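Local coordinates for alpha-L-rhamnosidase (Aspergillus terreus, PDB 6GSZ), which probably hydrolyses terminal non-reducing alpha-L-rhamnose residues of alpha-L-rhamnosides, as an alpha-L-rhamnosidase of fungal origin, at residues Q577-K585 / K691-T699; T595-Y605 / M651-L661. One frame throughout, in Å; residues are numbered along the deposited sequence.

Contact 1: Q577-K585 / K691-T699; sequences QWADWLDPK and KVGTGFAGT. With MAN (alpha-D-mannopyranose), chain F; BGC (beta-D-glucopyranose), chain B.
D580 of 577-585 grips the backbone of 691-699 through its carboxylate. Its CB packs on the methyl CB of A697. CG stands anti to the backbone N (chi1 -159°), which carries the acid group over G695. OD1 accepts from A697 N at 2.8 Å, nearly in line with its own C-O bond, and more loosely from G698 N, which comes from above the carboxylate plane. OD2 takes G695 N at 3.1 Å on its syn side, tilted out of plane, and has a second donor in T657 OG1. Three backbone N-H groups and a hydroxyl thus hold the buried carboxylate, which probably favours its ionised form. Next along the chain, W581 O receives F696 N at 2.8 Å in the carbonyl plane, while G695 CA lies against the same oxygen in a CH...O contact. The W581 and F696 side chains run alongside each other as an edge-to-face (T-shaped) pair, the indole edge toward the phenyl face, CD1 above the ring centre and planes at 78°. L582 CD1 touches F696 CE1 at 3.7 Å. Farther out, P584 CG packs on V692 O, and a water donates to both D583 OD1 and G693 O. D583 OD1 also accepts from K585 N, forming an Asx turn, while OD2 is hydrogen-bonded to T595 OG1. A type II beta turn, D580 to D583, lies against the loop leading to helix 699-708. W578, W581 and F696 line the glucose-occupied pocket: glucose O4 lies over the W578 face, 3.4 Å from CE3, making this an aromatic-walled sugar site in the glycosidase domain.

Contact 2: T595-Y605 / M651-L661; sequences TTNKYLVSDAY and MANETQTGLAL. With NAG (2-acetamido-2-deoxy-beta-D-glucopyranose), chain E.
Helices 598-605 and 656-661 run nearly parallel, their axes 10.2 Å apart at closest approach and inclined by 23°, with a loop leading into each. The loops approach at T596 and N653, the helices at A604 and L661. N653 bridges the loops: its OD1 accepts from N597 N at 2.8 Å, a nearly straight bond whose donor stands well above the amide plane, while ND2 is joined covalently to C1 of an N-acetylglucosamine. N597 is the N-cap of its own helix. Its CG, anti to the backbone N (chi1 -179°), turns OD1 back to accept from Y599 N and L600 N, the latter on a lone pair. In segment 651-661, T655 OG1 caps helix 656-661 by accepting from G658 N at 2.9 Å and donates to T596 OG1 at 2.7 Å. T655 CG2 rests against T595 O. Farther along the helices the interface is apolar. L600 CD1 meets M651 CE, curled back by bends at chi2 and chi3, and also approaches A652 CB. A604 CB faces L661 CB at 4.0 Å. L661 spreads its branches, CD1 onto V601 CG1 and CD2 to Y605 CE1, 3.8 Å away, the leucine and tyrosine side chains crossing at about a right angle. G658 O is buried with no polar partner. The chemistry therefore divides: hydrogen bonds tie together two capped helix starts, hydrocarbon fills the space between the helices, and one amide both carries a glycan and joins the loops, so its rotation is probably restricted.

Overall arrangement
Both contacts belong to the glycosidase domain of the six-hairpin clan, and their centres lie about 10 Å apart on one side of the chain's centre. The order along the chain is 577-585, 595-605, 651-661, 691-699, so contact 2 falls wholly within the span that contact 1 closes. Helices 598-619 and 656-664 start in contact 2, whereas contact 1 joins the loops before helices 598-619 and 699-708. The contacts touch directly: D583 and T595 form one junction, and A697 O with Y605 OH, a probable hydrogen bond, another. Together they connect the glucose-occupied pocket, through buried loops, to a helix pair whose leading loop carries an N-linked glycan.

Contact 1: Q577-K585 / K691-T699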
loop_
_atom_site.group_PDB
_atom_site.type_symbol
_atom_site.label_atom_id
_atom_site.label_comp_id
_atom_site.label_asym_id
_atom_site.label_seq_id
_atom_site.Cartn_x
_atom_site.Cartn_y
_atom_site.Cartn_z
ATOM N N GLN A 577 -22.161 -13.810 -3.825
ATOM C CA GLN A 577 -21.659 -12.795 -2.925
ATOM C C GLN A 577 -20.574 -13.379 -1.996
ATOM O O GLN A 577 -20.707 -14.518 -1.507
ATOM C CB GLN A 577 -22.761 -12.168 -2.073
ATOM C CG GLN A 577 -23.827 -11.431 -2.862
ATOM C CD GLN A 577 -23.339 -10.169 -3.542
ATOM O OE1 GLN A 577 -22.309 -9.591 -3.156
ATOM N NE2 GLN A 577 -24.132 -9.706 -4.515
ATOM N N TRP A 578 -19.478 -12.621 -1.804
ATOM C CA TRP A 578 -18.490 -12.887 -0.761
ATOM C C TRP A 578 -19.053 -12.572 0.633
ATOM O O TRP A 578 -18.930 -13.379 1.596
ATOM C CB TRP A 578 -17.215 -12.050 -0.986
ATOM C CG TRP A 578 -16.553 -12.230 -2.322
ATOM C CD1 TRP A 578 -16.545 -11.358 -3.381
ATOM C CD2 TRP A 578 -15.819 -13.387 -2.752
ATOM N NE1 TRP A 578 -15.876 -11.918 -4.439
ATOM C CE2 TRP A 578 -15.394 -13.126 -4.064
ATOM C CE3 TRP A 578 -15.466 -14.590 -2.146
ATOM C CZ2 TRP A 578 -14.628 -14.042 -4.783
ATOM C CZ3 TRP A 578 -14.719 -15.499 -2.860
ATOM C CH2 TRP A 578 -14.299 -15.217 -4.154
ATOM N N ALA A 579 -19.678 -11.392 0.731
ATOM C CA ALA A 579 -20.360 -10.887 1.960
ATOM C C ALA A 579 -19.438 -11.067 3.172
ATOM O O ALA A 579 -18.291 -10.613 3.134
ATOM C CB ALA A 579 -21.728 -11.510 2.107
ATOM N N ASP A 580 -19.951 -11.602 4.302
ATOM C CA ASP A 580 -19.149 -11.639 5.530
ATOM C C ASP A 580 -18.186 -12.824 5.531
ATOM O O ASP A 580 -18.238 -13.702 6.400
ATOM C CB ASP A 580 -20.017 -11.593 6.793
ATOM C CG ASP A 580 -19.244 -11.119 8.025
ATOM O OD1 ASP A 580 -18.252 -10.340 7.877
ATOM O OD2 ASP A 580 -19.634 -11.538 9.153
ATOM N N TRP A 581 -17.222 -12.742 4.613
ATOM C CA TRP A 581 -16.195 -13.740 4.376
ATOM C C TRP A 581 -15.396 -14.005 5.656
ATOM O O TRP A 581 -14.987 -13.079 6.318
ATOM C CB TRP A 581 -15.317 -13.177 3.252
ATOM C CG TRP A 581 -14.235 -14.069 2.726
ATOM C CD1 TRP A 581 -12.887 -13.929 2.958
ATOM C CD2 TRP A 581 -14.394 -15.212 1.874
ATOM N NE1 TRP A 581 -12.207 -14.915 2.290
ATOM C CE2 TRP A 581 -13.098 -15.702 1.619
ATOM C CE3 TRP A 581 -15.498 -15.838 1.273
ATOM C CZ2 TRP A 581 -12.874 -16.796 0.778
ATOM C CZ3 TRP A 581 -15.271 -16.952 0.481
ATOM C CH2 TRP A 581 -13.977 -17.402 0.228
ATOM N N LEU A 582 -15.149 -15.289 5.970
ATOM C CA LEU A 582 -14.257 -15.704 7.049
ATOM C C LEU A 582 -14.831 -15.324 8.421
ATOM O O LEU A 582 -14.096 -15.197 9.374
ATOM C CB LEU A 582 -12.830 -15.168 6.810
ATOM C CG LEU A 582 -12.001 -15.996 5.833
ATOM C CD1 LEU A 582 -10.670 -15.318 5.531
ATOM C CD2 LEU A 582 -11.803 -17.409 6.350
ATOM N N ASP A 583 -16.167 -15.283 8.511
ATOM C CA ASP A 583 -16.874 -15.391 9.797
ATOM C C ASP A 583 -16.196 -16.535 10.538
ATOM O O ASP A 583 -15.988 -17.584 9.933
ATOM C CB ASP A 583 -18.368 -15.645 9.523
ATOM C CG ASP A 583 -19.282 -15.915 10.702
ATOM O OD1 ASP A 583 -18.782 -16.401 11.751
ATOM O OD2 ASP A 583 -20.488 -15.651 10.535
ATOM N N PRO A 584 -15.801 -16.406 11.816
ATOM C CA PRO A 584 -15.105 -17.498 12.505
ATOM C C PRO A 584 -15.906 -18.808 12.622
ATOM O O PRO A 584 -15.313 -19.877 12.851
ATOM C CB PRO A 584 -14.812 -16.925 13.892
ATOM C CG PRO A 584 -15.805 -15.828 14.066
ATOM C CD PRO A 584 -16.012 -15.239 12.684
ATOM N N LYS A 585 -17.225 -18.759 12.454
ATOM C CA LYS A 585 -18.075 -19.933 12.489
ATOM C C LYS A 585 -18.217 -20.597 11.105
ATOM O O LYS A 585 -18.769 -21.698 11.031
ATOM C CB LYS A 585 -19.466 -19.573 13.018
ATOM C CG LYS A 585 -19.533 -19.031 14.433
ATOM C CD LYS A 585 -19.325 -20.012 15.501
ATOM C CE LYS A 585 -19.797 -19.458 16.835
ATOM N NZ LYS A 585 -19.071 -20.096 17.954
ATOM N N LYS A 691 -15.551 -12.862 22.452
ATOM C CA LYS A 691 -14.828 -13.336 21.271
ATOM C C LYS A 691 -15.448 -12.706 20.027
ATOM O O LYS A 691 -16.666 -12.491 19.918
ATOM C CB LYS A 691 -14.889 -14.856 21.174
ATOM C CG LYS A 691 -14.183 -15.556 22.318
ATOM C CD LYS A 691 -14.411 -17.044 22.376
ATOM C CE LYS A 691 -13.542 -17.689 23.433
ATOM N NZ LYS A 691 -14.351 -18.247 24.540
ATOM N N VAL A 692 -14.585 -12.381 19.073
ATOM C CA VAL A 692 -15.007 -11.726 17.829
ATOM C C VAL A 692 -15.882 -12.689 17.044
ATOM O O VAL A 692 -15.594 -13.901 16.978
ATOM C CB VAL A 692 -13.814 -11.293 16.960
ATOM C CG1 VAL A 692 -12.808 -10.482 17.734
ATOM C CG2 VAL A 692 -13.143 -12.477 16.292
ATOM N N GLY A 693 -16.919 -12.155 16.408
ATOM C CA GLY A 693 -17.878 -12.931 15.680
ATOM C C GLY A 693 -18.099 -12.474 14.245
ATOM O O GLY A 693 -18.953 -12.997 13.573
ATOM N N THR A 694 -17.263 -11.536 13.796
ATOM C CA THR A 694 -17.369 -10.902 12.471
ATOM C C THR A 694 -16.352 -11.496 11.485
ATOM O O THR A 694 -15.247 -11.797 11.868
ATOM C CB THR A 694 -17.168 -9.394 12.637
ATOM O OG1 THR A 694 -15.944 -9.158 13.349
ATOM C CG2 THR A 694 -18.310 -8.701 13.355
ATOM N N GLY A 695 -16.748 -11.514 10.200
ATOM C CA GLY A 695 -15.814 -11.714 9.093
ATOM C C GLY A 695 -15.400 -10.390 8.461
ATOM O O GLY A 695 -15.409 -9.337 9.115
ATOM N N PHE A 696 -15.109 -10.408 7.153
ATOM C CA PHE A 696 -14.545 -9.238 6.489
ATOM C C PHE A 696 -15.569 -8.102 6.440
ATOM O O PHE A 696 -15.174 -6.948 6.302
ATOM C CB PHE A 696 -14.010 -9.591 5.087
ATOM C CG PHE A 696 -12.647 -10.235 4.981
ATOM C CD1 PHE A 696 -12.121 -11.003 6.012
ATOM C CD2 PHE A 696 -11.903 -10.082 3.833
ATOM C CE1 PHE A 696 -10.886 -11.621 5.907
ATOM C CE2 PHE A 696 -10.673 -10.718 3.710
ATOM C CZ PHE A 696 -10.154 -11.462 4.742
ATOM N N ALA A 697 -16.858 -8.456 6.425
ATOM C CA ALA A 697 -17.886 -7.409 6.282
ATOM C C ALA A 697 -18.048 -6.598 7.575
ATOM O O ALA A 697 -18.380 -5.431 7.502
ATOM C CB ALA A 697 -19.229 -7.999 5.881
ATOM N N GLY A 698 -17.881 -7.267 8.727
ATOM C CA GLY A 698 -18.170 -6.662 10.016
ATOM C C GLY A 698 -16.938 -6.173 10.773
ATOM O O GLY A 698 -17.039 -5.239 11.573
ATOM N N THR A 699 -15.784 -6.800 10.580
ATOM C CA THR A 699 -14.654 -6.613 11.501
ATOM C C THR A 699 -14.148 -5.163 11.511
ATOM O O THR A 699 -13.973 -4.557 12.605
ATOM C CB THR A 699 -13.511 -7.562 11.169
ATOM O OG1 THR A 699 -13.994 -8.890 11.376
ATOM C CG2 THR A 699 -12.320 -7.326 12.068
HETATM C C1 MAN F . -16.739 -24.789 14.711
HETATM C C2 MAN F . -17.620 -24.197 13.607
HETATM C C3 MAN F . -16.791 -24.087 12.322
HETATM C C4 MAN F . -15.528 -23.232 12.565
HETATM C C5 MAN F . -14.766 -23.810 13.753
HETATM C C6 MAN F . -13.604 -22.934 14.144
HETATM O O2 MAN F . -18.106 -22.940 14.051
HETATM O O3 MAN F . -17.616 -23.639 11.216
HETATM O O4 MAN F . -14.600 -23.250 11.401
HETATM O O5 MAN F . -15.555 -24.007 14.941
HETATM O O6 MAN F . -13.052 -23.547 15.287
HETATM C C2 BGC B . -8.822 -12.358 -0.164
HETATM C C3 BGC B . -10.324 -12.294 -0.155
HETATM C C4 BGC B . -11.059 -13.147 -1.165
HETATM C C5 BGC B . -10.469 -14.466 -1.032
HETATM C C6 BGC B . -11.238 -15.338 -2.005
HETATM C C1 BGC B . -8.370 -13.807 -0.198
HETATM O O1 BGC B . -6.962 -13.841 -0.071
HETATM O O2 BGC B . -8.309 -12.017 1.103
HETATM O O3 BGC B . -10.661 -11.070 -0.537
HETATM O O4 BGC B . -12.501 -13.201 -1.063
HETATM O O5 BGC B . -9.021 -14.536 -1.240
HETATM O O6 BGC B . -10.614 -16.626 -2.037
HETATM O O HOH W 1 -19.810 -15.528 14.143
#

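Contact 2: T595-Y605 / M651-L661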
loop_
_atom_site.group_PDB
_atom_site.type_symbol
_atom_site.label_atom_id
_atom_site.label_comp_id
_atom_site.label_asym_id
_atom_site.label_seq_id
_atom_site.Cartn_x
_atom_site.Cartn_y
_atom_site.Cartn_z
ATOM N N THR A 595 -22.761 -16.834 9.159
ATOM C CA THR A 595 -23.952 -16.839 10.021
ATOM C C THR A 595 -24.908 -15.677 9.711
ATOM O O THR A 595 -26.010 -15.609 10.281
ATOM C CB THR A 595 -23.586 -16.836 11.514
ATOM O OG1 THR A 595 -22.883 -15.626 11.801
ATOM C CG2 THR A 595 -22.763 -18.042 11.925
ATOM N N THR A 596 -24.482 -14.745 8.875
ATOM C CA THR A 596 -25.301 -13.614 8.454
ATOM C C THR A 596 -25.647 -13.762 6.971
ATOM O O THR A 596 -24.760 -14.038 6.162
ATOM C CB THR A 596 -24.564 -12.278 8.662
ATOM O OG1 THR A 596 -24.033 -12.245 9.991
ATOM C CG2 THR A 596 -25.474 -11.083 8.464
ATOM N N ASN A 597 -26.911 -13.583 6.621
ATOM C CA ASN A 597 -27.400 -13.698 5.248
ATOM C C ASN A 597 -26.587 -12.784 4.312
ATOM O O ASN A 597 -26.362 -11.594 4.594
ATOM C CB ASN A 597 -28.894 -13.405 5.178
ATOM C CG ASN A 597 -29.463 -13.520 3.793
ATOM O OD1 ASN A 597 -29.306 -12.617 2.967
ATOM N ND2 ASN A 597 -30.073 -14.664 3.528
ATOM N N LYS A 598 -26.163 -13.347 3.170
ATOM C CA LYS A 598 -25.295 -12.645 2.230
ATOM C C LYS A 598 -25.970 -11.409 1.638
ATOM O O LYS A 598 -25.269 -10.448 1.289
ATOM C CB LYS A 598 -24.839 -13.584 1.095
ATOM C CG LYS A 598 -23.908 -14.678 1.538
ATOM C CD LYS A 598 -23.561 -15.626 0.412
ATOM C CE LYS A 598 -22.446 -16.552 0.816
ATOM N NZ LYS A 598 -21.722 -17.075 -0.352
ATOM N N TYR A 599 -27.296 -11.447 1.488
ATOM C CA TYR A 599 -28.058 -10.338 0.891
ATOM C C TYR A 599 -28.370 -9.261 1.935
ATOM O O TYR A 599 -28.436 -8.079 1.554
ATOM C CB TYR A 599 -29.291 -10.870 0.129
ATOM C CG TYR A 599 -28.865 -11.857 -0.923
ATOM C CD1 TYR A 599 -28.121 -11.465 -2.024
ATOM C CD2 TYR A 599 -29.100 -13.200 -0.747
ATOM C CE1 TYR A 599 -27.633 -12.384 -2.941
ATOM C CE2 TYR A 599 -28.640 -14.128 -1.667
ATOM C CZ TYR A 599 -27.888 -13.720 -2.748
ATOM O OH TYR A 599 -27.396 -14.653 -3.616
ATOM N N LEU A 600 -28.539 -9.641 3.205
ATOM C CA LEU A 600 -28.659 -8.619 4.267
ATOM C C LEU A 600 -27.360 -7.802 4.269
ATOM O O LEU A 600 -27.364 -6.559 4.232
ATOM C CB LEU A 600 -28.875 -9.320 5.600
ATOM C CG LEU A 600 -29.115 -8.452 6.844
ATOM C CD1 LEU A 600 -29.709 -9.355 7.930
ATOM C CD2 LEU A 600 -27.816 -7.829 7.350
ATOM N N VAL A 601 -26.223 -8.525 4.225
ATOM C CA VAL A 601 -24.911 -7.873 4.196
ATOM C C VAL A 601 -24.779 -6.987 2.951
ATOM O O VAL A 601 -24.363 -5.818 3.023
ATOM C CB VAL A 601 -23.754 -8.891 4.280
ATOM C CG1 VAL A 601 -22.394 -8.269 4.032
ATOM C CG2 VAL A 601 -23.733 -9.586 5.630
ATOM N N SER A 602 -25.107 -7.564 1.792
ATOM C CA SER A 602 -24.954 -6.857 0.530
ATOM C C SER A 602 -25.813 -5.588 0.459
ATOM O O SER A 602 -25.385 -4.543 -0.034
ATOM C CB SER A 602 -25.247 -7.810 -0.621
ATOM O OG SER A 602 -24.282 -8.859 -0.717
ATOM N N ASP A 603 -27.069 -5.726 0.888
ATOM C CA ASP A 603 -27.975 -4.589 0.855
ATOM C C ASP A 603 -27.518 -3.493 1.808
ATOM O O ASP A 603 -27.643 -2.284 1.450
ATOM C CB ASP A 603 -29.386 -5.035 1.226
ATOM C CG ASP A 603 -30.098 -5.840 0.149
ATOM O OD1 ASP A 603 -29.610 -5.855 -1.025
ATOM O OD2 ASP A 603 -31.159 -6.452 0.478
ATOM N N ALA A 604 -26.959 -3.891 2.955
ATOM C CA ALA A 604 -26.419 -2.877 3.889
ATOM C C ALA A 604 -25.312 -2.077 3.193
ATOM O O ALA A 604 -25.301 -0.837 3.257
ATOM C CB ALA A 604 -25.940 -3.511 5.155
ATOM N N TYR A 605 -24.396 -2.800 2.511
ATOM C CA TYR A 605 -23.322 -2.131 1.813
ATOM C C TYR A 605 -23.788 -1.319 0.577
ATOM O O TYR A 605 -23.165 -0.296 0.234
ATOM C CB TYR A 605 -22.201 -3.108 1.453
ATOM C CG TYR A 605 -21.185 -3.265 2.546
ATOM C CD1 TYR A 605 -21.373 -4.171 3.584
ATOM C CD2 TYR A 605 -20.047 -2.479 2.569
ATOM C CE1 TYR A 605 -20.431 -4.337 4.586
ATOM C CE2 TYR A 605 -19.104 -2.625 3.581
ATOM C CZ TYR A 605 -19.292 -3.552 4.595
ATOM O OH TYR A 605 -18.347 -3.674 5.596
ATOM N N MET A 651 -33.260 -7.910 13.864
ATOM C CA MET A 651 -32.644 -8.249 12.592
ATOM C C MET A 651 -32.984 -9.699 12.210
ATOM O O MET A 651 -33.110 -10.569 13.090
ATOM C CB MET A 651 -31.129 -8.114 12.688
ATOM C CG MET A 651 -30.669 -6.677 12.905
ATOM S SD MET A 651 -31.325 -5.461 11.737
ATOM C CE MET A 651 -30.776 -6.180 10.203
ATOM N N ALA A 652 -33.053 -9.964 10.895
ATOM C CA ALA A 652 -33.286 -11.319 10.398
ATOM C C ALA A 652 -32.232 -12.287 10.972
ATOM O O ALA A 652 -32.557 -13.427 11.328
ATOM C CB ALA A 652 -33.283 -11.327 8.886
ATOM N N ASN A 653 -30.989 -11.818 11.076
ATOM C CA ASN A 653 -29.905 -12.548 11.762
ATOM C C ASN A 653 -29.331 -11.667 12.874
ATOM O O ASN A 653 -28.700 -10.645 12.610
ATOM C CB ASN A 653 -28.794 -12.969 10.788
ATOM C CG ASN A 653 -29.328 -13.603 9.531
ATOM O OD1 ASN A 653 -29.009 -13.144 8.456
ATOM N ND2 ASN A 653 -30.151 -14.644 9.673
ATOM N N GLU A 654 -29.537 -12.090 14.124
ATOM C CA GLU A 654 -29.026 -11.372 15.290
ATOM C C GLU A 654 -27.608 -11.865 15.620
ATOM O O GLU A 654 -27.371 -12.618 16.541
ATOM C CB GLU A 654 -29.987 -11.550 16.465
ATOM C CG GLU A 654 -31.290 -10.772 16.334
ATOM C CD GLU A 654 -31.250 -9.354 16.905
ATOM O OE1 GLU A 654 -30.772 -9.214 18.029
ATOM O OE2 GLU A 654 -31.650 -8.387 16.163
ATOM N N THR A 655 -26.678 -11.414 14.784
ATOM C CA THR A 655 -25.270 -11.746 14.811
ATOM C C THR A 655 -24.469 -10.454 14.930
ATOM O O THR A 655 -25.010 -9.349 14.784
ATOM C CB THR A 655 -24.868 -12.457 13.522
ATOM O OG1 THR A 655 -25.117 -11.581 12.407
ATOM C CG2 THR A 655 -25.620 -13.761 13.339
ATOM N N GLN A 656 -23.189 -10.578 15.250
ATOM C CA GLN A 656 -22.359 -9.408 15.373
ATOM C C GLN A 656 -22.427 -8.582 14.086
ATOM O O GLN A 656 -22.598 -7.365 14.149
ATOM C CB GLN A 656 -20.943 -9.778 15.782
ATOM C CG GLN A 656 -20.860 -10.294 17.206
ATOM C CD GLN A 656 -19.443 -10.544 17.656
ATOM O OE1 GLN A 656 -18.493 -9.917 17.170
ATOM N NE2 GLN A 656 -19.306 -11.494 18.581
ATOM N N THR A 657 -22.224 -9.219 12.921
ATOM C CA THR A 657 -22.280 -8.460 11.664
ATOM C C THR A 657 -23.711 -7.988 11.341
ATOM O O THR A 657 -23.906 -6.855 10.858
ATOM C CB THR A 657 -21.698 -9.281 10.514
ATOM O OG1 THR A 657 -20.319 -9.471 10.817
ATOM C CG2 THR A 657 -21.858 -8.623 9.168
ATOM N N GLY A 658 -24.695 -8.858 11.563
ATOM C CA GLY A 658 -26.074 -8.538 11.244
ATOM C C GLY A 658 -26.636 -7.331 12.001
ATOM O O GLY A 658 -27.465 -6.597 11.431
ATOM N N LEU A 659 -26.134 -7.115 13.222
ATOM C CA LEU A 659 -26.474 -5.930 13.988
ATOM C C LEU A 659 -25.523 -4.772 13.661
ATOM O O LEU A 659 -25.933 -3.629 13.586
ATOM C CB LEU A 659 -26.433 -6.270 15.473
ATOM C CG LEU A 659 -27.641 -7.065 15.955
ATOM C CD1 LEU A 659 -27.274 -7.858 17.182
ATOM C CD2 LEU A 659 -28.827 -6.157 16.206
ATOM N N ALA A 660 -24.215 -5.032 13.568
ATOM C CA ALA A 660 -23.250 -3.923 13.447
ATOM C C ALA A 660 -23.509 -3.115 12.167
ATOM O O ALA A 660 -23.421 -1.882 12.149
ATOM C CB ALA A 660 -21.836 -4.426 13.482
ATOM N N LEU A 661 -23.799 -3.794 11.054
ATOM C CA LEU A 661 -23.973 -3.046 9.790
ATOM C C LEU A 661 -25.133 -2.054 9.829
ATOM O O LEU A 661 -24.908 -0.872 9.499
ATOM C CB LEU A 661 -24.047 -3.995 8.595
ATOM C CG LEU A 661 -22.838 -4.885 8.370
ATOM C CD1 LEU A 661 -23.030 -5.751 7.139
ATOM C CD2 LEU A 661 -21.561 -4.060 8.251
HETATM C C1 NAG E . -30.745 -15.295 8.525
HETATM C C2 NAG E . -30.831 -16.787 8.685
HETATM C C3 NAG E . -31.580 -17.426 7.510
HETATM C C4 NAG E . -32.901 -16.740 7.171
HETATM C C5 NAG E . -32.633 -15.231 6.993
HETATM C C6 NAG E . -33.862 -14.401 6.611
HETATM C C7 NAG E . -28.539 -17.160 7.750
HETATM C C8 NAG E . -27.220 -17.787 7.999
HETATM N N2 NAG E . -29.463 -17.288 8.761
HETATM O O3 NAG E . -31.764 -18.776 7.832
HETATM O O4 NAG E . -33.279 -17.170 5.865
HETATM O O5 NAG E . -32.029 -14.741 8.185
HETATM O O6 NAG E . -34.865 -14.576 7.615
HETATM O O7 NAG E . -28.687 -16.585 6.655
#